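Local coordinates for NADH-rubredoxin oxidoreductase (Clostridium acetobutylicum, PDB 3KLJ), which catalyses the NADH-dependent reduction of rubredoxin through its bound FAD, feeding electrons via rubredoxin to dioxygen-scavenging proteins, at residues L44-P49 against D62-K67. Numbering follows the deposited sequence.
Sequences LPYYRP and DDILIK. With FAD (flavin-adenine dinucleotide), chain B.
Tyr46 and Ile64 meet because Tyr46 CG and Ile64 CG1 each sit between their own backbone N and carbonyl carbon (chi1 55° and 62°). The two side chains then run side by side in the same direction. Ile64 CD1 reaches Tyr46 CD2 at 3.6 Å, obliquely to the ring. The backbones pair at Tyr46 and Leu65 as a single bridge, closed by two nearly straight hydrogen bonds. Tyr47 N donates to Ile64 O at 2.8 Å, and Ile66 N donates to Pro45 O at 2.9 Å. A water also donates to Pro45 O and accepts from Lys67 N, so two donors grip that carbonyl. Leu65 CD2 turns back to 4.0 Å from Leu44 CB and also packs near Tyr46 CB. Ile66 CD1 lies 4.2 Å from Pro45 CB.

Beyond the bridge the chain turns to the cofactor. Arg48 bends at chi3 (-58°), and its NE donates in plane to FAD O2A at 2.7 Å. Its NH2 bonds Tyr46 OH at 2.9 Å, tilted from the guanidinium plane. Glu41 takes both a hydrogen bond from Tyr46 and a salt bridge from Arg48, which probably steadies this FAD-binding arginine.

The contact joins the loops that flank helix 51-56 in the FAD-binding domain. Ile64 and Tyr46 rest on that helix, Leu44 and Pro45 on helix 69-74, and Pro45 and Ile66 on Phe22 of helix 19-28.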
ATOM      1  N   LEU A  44      -8.258  -8.921 -14.883  1.00 20.71           N
ATOM      2  CA  LEU A  44      -9.127  -7.798 -14.521  1.00 20.13           C
ATOM      3  C   LEU A  44      -8.751  -7.235 -13.139  1.00 19.67           C
ATOM      4  O   LEU A  44      -8.008  -7.883 -12.396  1.00 19.67           O
ATOM      5  CB  LEU A  44     -10.586  -8.263 -14.536  1.00 20.14           C
ATOM      6  CG  LEU A  44     -11.427  -8.130 -15.824  1.00 21.05           C
ATOM      7  CD1 LEU A  44     -10.683  -7.599 -17.057  1.00 19.24           C
ATOM      8  CD2 LEU A  44     -12.199  -9.399 -16.140  1.00 18.36           C
ATOM      9  N   PRO A  45      -9.234  -6.018 -12.805  1.00 18.82           N
ATOM     10  CA  PRO A  45      -8.991  -5.462 -11.479  1.00 18.55           C
ATOM     11  C   PRO A  45      -9.301  -6.436 -10.347  1.00 17.63           C
ATOM     12  O   PRO A  45     -10.381  -7.024 -10.303  1.00 16.66           O
ATOM     13  CB  PRO A  45      -9.944  -4.271 -11.431  1.00 18.16           C
ATOM     14  CG  PRO A  45      -9.924  -3.763 -12.834  1.00 18.99           C
ATOM     15  CD  PRO A  45      -9.762  -4.990 -13.725  1.00 18.70           C
ATOM     16  N   TYR A  46      -8.349  -6.580  -9.433  1.00 17.34           N
ATOM     17  CA  TYR A  46      -8.534  -7.462  -8.288  1.00 17.44           C
ATOM     18  C   TYR A  46      -8.157  -6.791  -6.976  1.00 17.40           C
ATOM     19  O   TYR A  46      -7.413  -5.797  -6.963  1.00 17.60           O
ATOM     20  CB  TYR A  46      -7.774  -8.771  -8.486  1.00 17.40           C
ATOM     21  CG  TYR A  46      -6.289  -8.645  -8.778  1.00 18.57           C
ATOM     22  CD1 TYR A  46      -5.813  -8.609 -10.096  1.00 19.57           C
ATOM     23  CD2 TYR A  46      -5.356  -8.600  -7.738  1.00 18.78           C
ATOM     24  CE1 TYR A  46      -4.441  -8.526 -10.370  1.00 19.79           C
ATOM     25  CE2 TYR A  46      -3.991  -8.513  -7.996  1.00 19.89           C
ATOM     26  CZ  TYR A  46      -3.538  -8.481  -9.316  1.00 20.50           C
ATOM     27  OH  TYR A  46      -2.182  -8.401  -9.561  1.00 19.89           O
ATOM     28  N   TYR A  47      -8.696  -7.329  -5.883  1.00 17.29           N
ATOM     29  CA  TYR A  47      -8.475  -6.779  -4.547  1.00 16.83           C
ATOM     30  C   TYR A  47      -7.076  -7.177  -4.086  1.00 16.26           C
ATOM     31  O   TYR A  47      -6.894  -8.167  -3.352  1.00 15.43           O
ATOM     32  CB  TYR A  47      -9.539  -7.283  -3.564  1.00 17.21           C
ATOM     33  CG  TYR A  47      -9.716  -6.373  -2.368  1.00 17.81           C
ATOM     34  CD1 TYR A  47      -8.969  -6.564  -1.208  1.00 17.43           C
ATOM     35  CD2 TYR A  47     -10.622  -5.311  -2.404  1.00 17.79           C
ATOM     36  CE1 TYR A  47      -9.119  -5.718  -0.104  1.00 18.99           C
ATOM     37  CE2 TYR A  47     -10.785  -4.468  -1.308  1.00 18.53           C
ATOM     38  CZ  TYR A  47     -10.031  -4.684  -0.161  1.00 17.48           C
ATOM     39  OH  TYR A  47     -10.169  -3.854   0.915  1.00 18.65           O
ATOM     40  N   ARG A  48      -6.101  -6.397  -4.543  1.00 14.62           N
ATOM     41  CA  ARG A  48      -4.677  -6.672  -4.323  1.00 14.29           C
ATOM     42  C   ARG A  48      -4.270  -7.037  -2.868  1.00 13.71           C
ATOM     43  O   ARG A  48      -3.437  -7.927  -2.695  1.00 13.08           O
ATOM     44  CB  ARG A  48      -3.820  -5.510  -4.864  1.00 13.85           C
ATOM     45  CG  ARG A  48      -2.311  -5.811  -5.020  1.00 14.46           C
ATOM     46  CD  ARG A  48      -1.555  -4.607  -5.659  1.00 12.91           C
ATOM     47  NE  ARG A  48      -2.117  -4.256  -6.969  1.00 11.78           N
ATOM     48  CZ  ARG A  48      -1.974  -4.986  -8.078  1.00 12.30           C
ATOM     49  NH1 ARG A  48      -2.541  -4.592  -9.211  1.00 12.12           N
ATOM     50  NH2 ARG A  48      -1.263  -6.107  -8.066  1.00 12.52           N
ATOM     51  N   PRO A  49      -4.833  -6.352  -1.830  1.00 13.60           N
ATOM     52  CA  PRO A  49      -4.453  -6.729  -0.458  1.00 13.91           C
ATOM     53  C   PRO A  49      -4.741  -8.175  -0.057  1.00 14.85           C
ATOM     54  O   PRO A  49      -4.239  -8.618   0.977  1.00 14.79           O
ATOM     55  CB  PRO A  49      -5.266  -5.756   0.421  1.00 14.02           C
ATOM     56  CG  PRO A  49      -5.413  -4.523  -0.452  1.00 13.64           C
ATOM     57  CD  PRO A  49      -5.643  -5.114  -1.840  1.00 13.16           C
ATOM     58  N   ASP A  62      -9.643 -15.704  -9.644  1.00 14.78           N
ATOM     59  CA  ASP A  62     -11.098 -15.615  -9.662  1.00 15.46           C
ATOM     60  C   ASP A  62     -11.724 -15.247  -8.313  1.00 14.95           C
ATOM     61  O   ASP A  62     -12.740 -14.551  -8.280  1.00 14.66           O
ATOM     62  CB  ASP A  62     -11.672 -16.921 -10.198  1.00 15.92           C
ATOM     63  CG  ASP A  62     -10.934 -17.396 -11.436  1.00 18.67           C
ATOM     64  OD1 ASP A  62     -10.842 -16.598 -12.401  1.00 21.74           O
ATOM     65  OD2 ASP A  62     -10.437 -18.546 -11.442  1.00 20.27           O
ATOM     66  N   ASP A  63     -11.101 -15.692  -7.218  1.00 14.46           N
ATOM     67  CA  ASP A  63     -11.605 -15.425  -5.877  1.00 14.12           C
ATOM     68  C   ASP A  63     -11.339 -14.005  -5.395  1.00 13.88           C
ATOM     69  O   ASP A  63     -11.930 -13.585  -4.400  1.00 13.31           O
ATOM     70  CB  ASP A  63     -10.997 -16.387  -4.856  1.00 14.00           C
ATOM     71  CG  ASP A  63     -11.181 -17.824  -5.236  1.00 14.74           C
ATOM     72  OD1 ASP A  63     -12.299 -18.199  -5.647  1.00 15.83           O
ATOM     73  OD2 ASP A  63     -10.195 -18.575  -5.125  1.00 15.31           O
ATOM     74  N   ILE A  64     -10.438 -13.281  -6.066  1.00 13.76           N
ATOM     75  CA  ILE A  64     -10.082 -11.927  -5.623  1.00 13.62           C
ATOM     76  C   ILE A  64     -10.396 -10.801  -6.614  1.00 14.09           C
ATOM     77  O   ILE A  64     -10.193  -9.625  -6.296  1.00 13.84           O
ATOM     78  CB  ILE A  64      -8.606 -11.810  -5.113  1.00 13.71           C
ATOM     79  CG1 ILE A  64      -7.590 -12.144  -6.220  1.00 13.25           C
ATOM     80  CG2 ILE A  64      -8.395 -12.656  -3.836  1.00 13.64           C
ATOM     81  CD1 ILE A  64      -6.182 -11.633  -5.921  1.00 13.06           C
ATOM     82  N   LEU A  65     -10.886 -11.163  -7.802  1.00 14.35           N
ATOM     83  CA  LEU A  65     -11.347 -10.183  -8.802  1.00 14.61           C
ATOM     84  C   LEU A  65     -12.460  -9.319  -8.207  1.00 14.35           C
ATOM     85  O   LEU A  65     -13.351  -9.834  -7.523  1.00 13.14           O
ATOM     86  CB  LEU A  65     -11.868 -10.899 -10.074  1.00 14.51           C
ATOM     87  CG  LEU A  65     -10.871 -11.649 -10.973  1.00 14.69           C
ATOM     88  CD1 LEU A  65     -11.548 -12.402 -12.146  1.00 14.67           C
ATOM     89  CD2 LEU A  65      -9.788 -10.711 -11.480  1.00 14.34           C
ATOM     90  N   ILE A  66     -12.407  -8.014  -8.461  1.00 14.64           N
ATOM     91  CA  ILE A  66     -13.465  -7.112  -7.994  1.00 15.23           C
ATOM     92  C   ILE A  66     -14.763  -7.386  -8.770  1.00 15.46           C
ATOM     93  O   ILE A  66     -15.830  -7.597  -8.178  1.00 14.35           O
ATOM     94  CB  ILE A  66     -13.070  -5.600  -8.073  1.00 15.31           C
ATOM     95  CG1 ILE A  66     -11.806  -5.302  -7.244  1.00 15.22           C
ATOM     96  CG2 ILE A  66     -14.212  -4.745  -7.540  1.00 16.72           C
ATOM     97  CD1 ILE A  66     -11.196  -3.844  -7.456  1.00 14.07           C
ATOM     98  N   LYS A  67     -14.662  -7.377 -10.098  1.00 15.93           N
ATOM     99  CA  LYS A  67     -15.785  -7.734 -10.956  1.00 16.43           C
ATOM    100  C   LYS A  67     -15.321  -8.762 -11.959  1.00 16.89           C
ATOM    101  O   LYS A  67     -14.171  -8.722 -12.406  1.00 17.10           O
ATOM    102  CB  LYS A  67     -16.323  -6.510 -11.708  1.00 16.33           C
ATOM    103  CG  LYS A  67     -16.802  -5.364 -10.817  1.00 16.92           C
ATOM    104  CD  LYS A  67     -18.094  -5.683 -10.076  1.00 16.26           C
ATOM    105  CE  LYS A  67     -18.430  -4.522  -9.146  1.00 16.31           C
ATOM    106  NZ  LYS A  67     -19.661  -4.778  -8.377  1.00 14.68           N
TER
HETATM  107  PA  FAD B 401      -2.538  -0.932  -8.307  1.00 18.30           P
HETATM  108  O1A FAD B 401      -1.048  -1.146  -8.279  1.00 18.60           O
HETATM  109  O2A FAD B 401      -3.284  -1.895  -7.415  1.00 19.35           O
HETATM  110  O5B FAD B 401      -3.068  -1.053  -9.808  1.00 21.06           O
HETATM  111  C5B FAD B 401      -2.424  -0.363 -10.864  1.00 20.91           C
HETATM  112  C4B FAD B 401      -2.484  -1.212 -12.133  1.00 21.12           C
HETATM  113  O4B FAD B 401      -1.948  -0.473 -13.230  1.00 19.85           O
HETATM  114  C3B FAD B 401      -1.632  -2.472 -11.996  1.00 21.12           C
HETATM  115  O3B FAD B 401      -2.409  -3.600 -12.362  1.00 23.72           O
HETATM  116  C2B FAD B 401      -0.470  -2.270 -12.950  1.00 21.25           C
HETATM  117  O2B FAD B 401      -0.076  -3.466 -13.585  1.00 23.46           O
HETATM  118  C1B FAD B 401      -1.046  -1.287 -13.960  1.00 20.89           C
HETATM  119  N9A FAD B 401      -0.025  -0.471 -14.641  1.00 21.12           N
HETATM  120  C8A FAD B 401       1.147   0.010 -14.120  1.00 21.82           C
HETATM  121  N7A FAD B 401       1.789   0.714 -15.082  1.00 21.27           N
HETATM  122  C5A FAD B 401       1.045   0.699 -16.206  1.00 21.30           C
HETATM  123  C6A FAD B 401       1.241   1.252 -17.472  1.00 21.45           C
HETATM  124  N6A FAD B 401       2.444   1.711 -17.822  1.00 20.16           N
HETATM  125  N1A FAD B 401       0.278   1.050 -18.445  1.00 20.91           N
HETATM  126  C2A FAD B 401      -0.860   0.314 -18.173  1.00 20.44           C
HETATM  127  N3A FAD B 401      -1.040  -0.240 -16.919  1.00 21.51           N
HETATM  128  C4A FAD B 401      -0.102  -0.046 -15.946  1.00 21.55           C
HETATM  129  N1  FAD B 401      -3.524  -1.492   1.278  1.00 20.18           N
HETATM  130  C2  FAD B 401      -4.268  -1.289   2.421  1.00 21.45           C
HETATM  131  O2  FAD B 401      -4.878  -0.243   2.563  1.00 21.38           O
HETATM  132  N3  FAD B 401      -4.355  -2.265   3.393  1.00 20.29           N
HETATM  133  C4  FAD B 401      -3.680  -3.452   3.233  1.00 21.27           C
HETATM  134  O4  FAD B 401      -3.766  -4.298   4.128  1.00 20.99           O
HETATM  135  C4X FAD B 401      -2.907  -3.668   2.083  1.00 20.65           C
HETATM  136  N5  FAD B 401      -2.223  -4.860   1.894  1.00 19.24           N
HETATM  137  C5X FAD B 401      -1.469  -5.067   0.755  1.00 18.91           C
HETATM  138  C6  FAD B 401      -0.776  -6.272   0.574  1.00 18.36           C
HETATM  139  C7  FAD B 401      -0.024  -6.470  -0.595  1.00 17.62           C
HETATM  140  C7M FAD B 401       0.721  -7.758  -0.794  1.00 17.50           C
HETATM  141  C8  FAD B 401       0.045  -5.469  -1.564  1.00 17.67           C
HETATM  142  C8M FAD B 401       0.852  -5.653  -2.826  1.00 16.29           C
HETATM  143  C9  FAD B 401      -0.640  -4.275  -1.374  1.00 17.60           C
HETATM  144  C9A FAD B 401      -1.402  -4.070  -0.219  1.00 19.92           C
HETATM  145  N10 FAD B 401      -2.092  -2.873  -0.039  1.00 19.59           N
HETATM  146  C10 FAD B 401      -2.841  -2.675   1.105  1.00 20.39           C
HETATM  147  C1' FAD B 401      -2.004  -1.794  -1.067  1.00 19.11           C
HETATM  148  C2' FAD B 401      -3.194  -1.778  -2.003  1.00 19.92           C
HETATM  149  O2' FAD B 401      -3.186  -2.975  -2.754  1.00 21.00           O
HETATM  150  C3' FAD B 401      -3.030  -0.576  -2.913  1.00 19.07           C
HETATM  151  O3' FAD B 401      -3.149   0.612  -2.153  1.00 21.52           O
HETATM  152  C4' FAD B 401      -4.052  -0.531  -4.036  1.00 19.39           C
HETATM  153  O4' FAD B 401      -3.998  -1.724  -4.807  1.00 18.88           O
HETATM  154  C5' FAD B 401      -3.714   0.645  -4.944  1.00 18.13           C
HETATM  155  O5' FAD B 401      -4.546   0.554  -6.072  1.00 18.38           O
HETATM  156  P   FAD B 401      -4.134   1.297  -7.415  1.00 17.46           P
HETATM  157  O1P FAD B 401      -5.231   1.081  -8.445  1.00 18.90           O
HETATM  158  O2P FAD B 401      -3.799   2.745  -7.159  1.00 18.74           O
HETATM  159  O3P FAD B 401      -2.752   0.605  -7.882  1.00 17.98           O
HETATM  160  O   HOH W   1     -12.394  -6.865 -11.897  1.00 13.24           O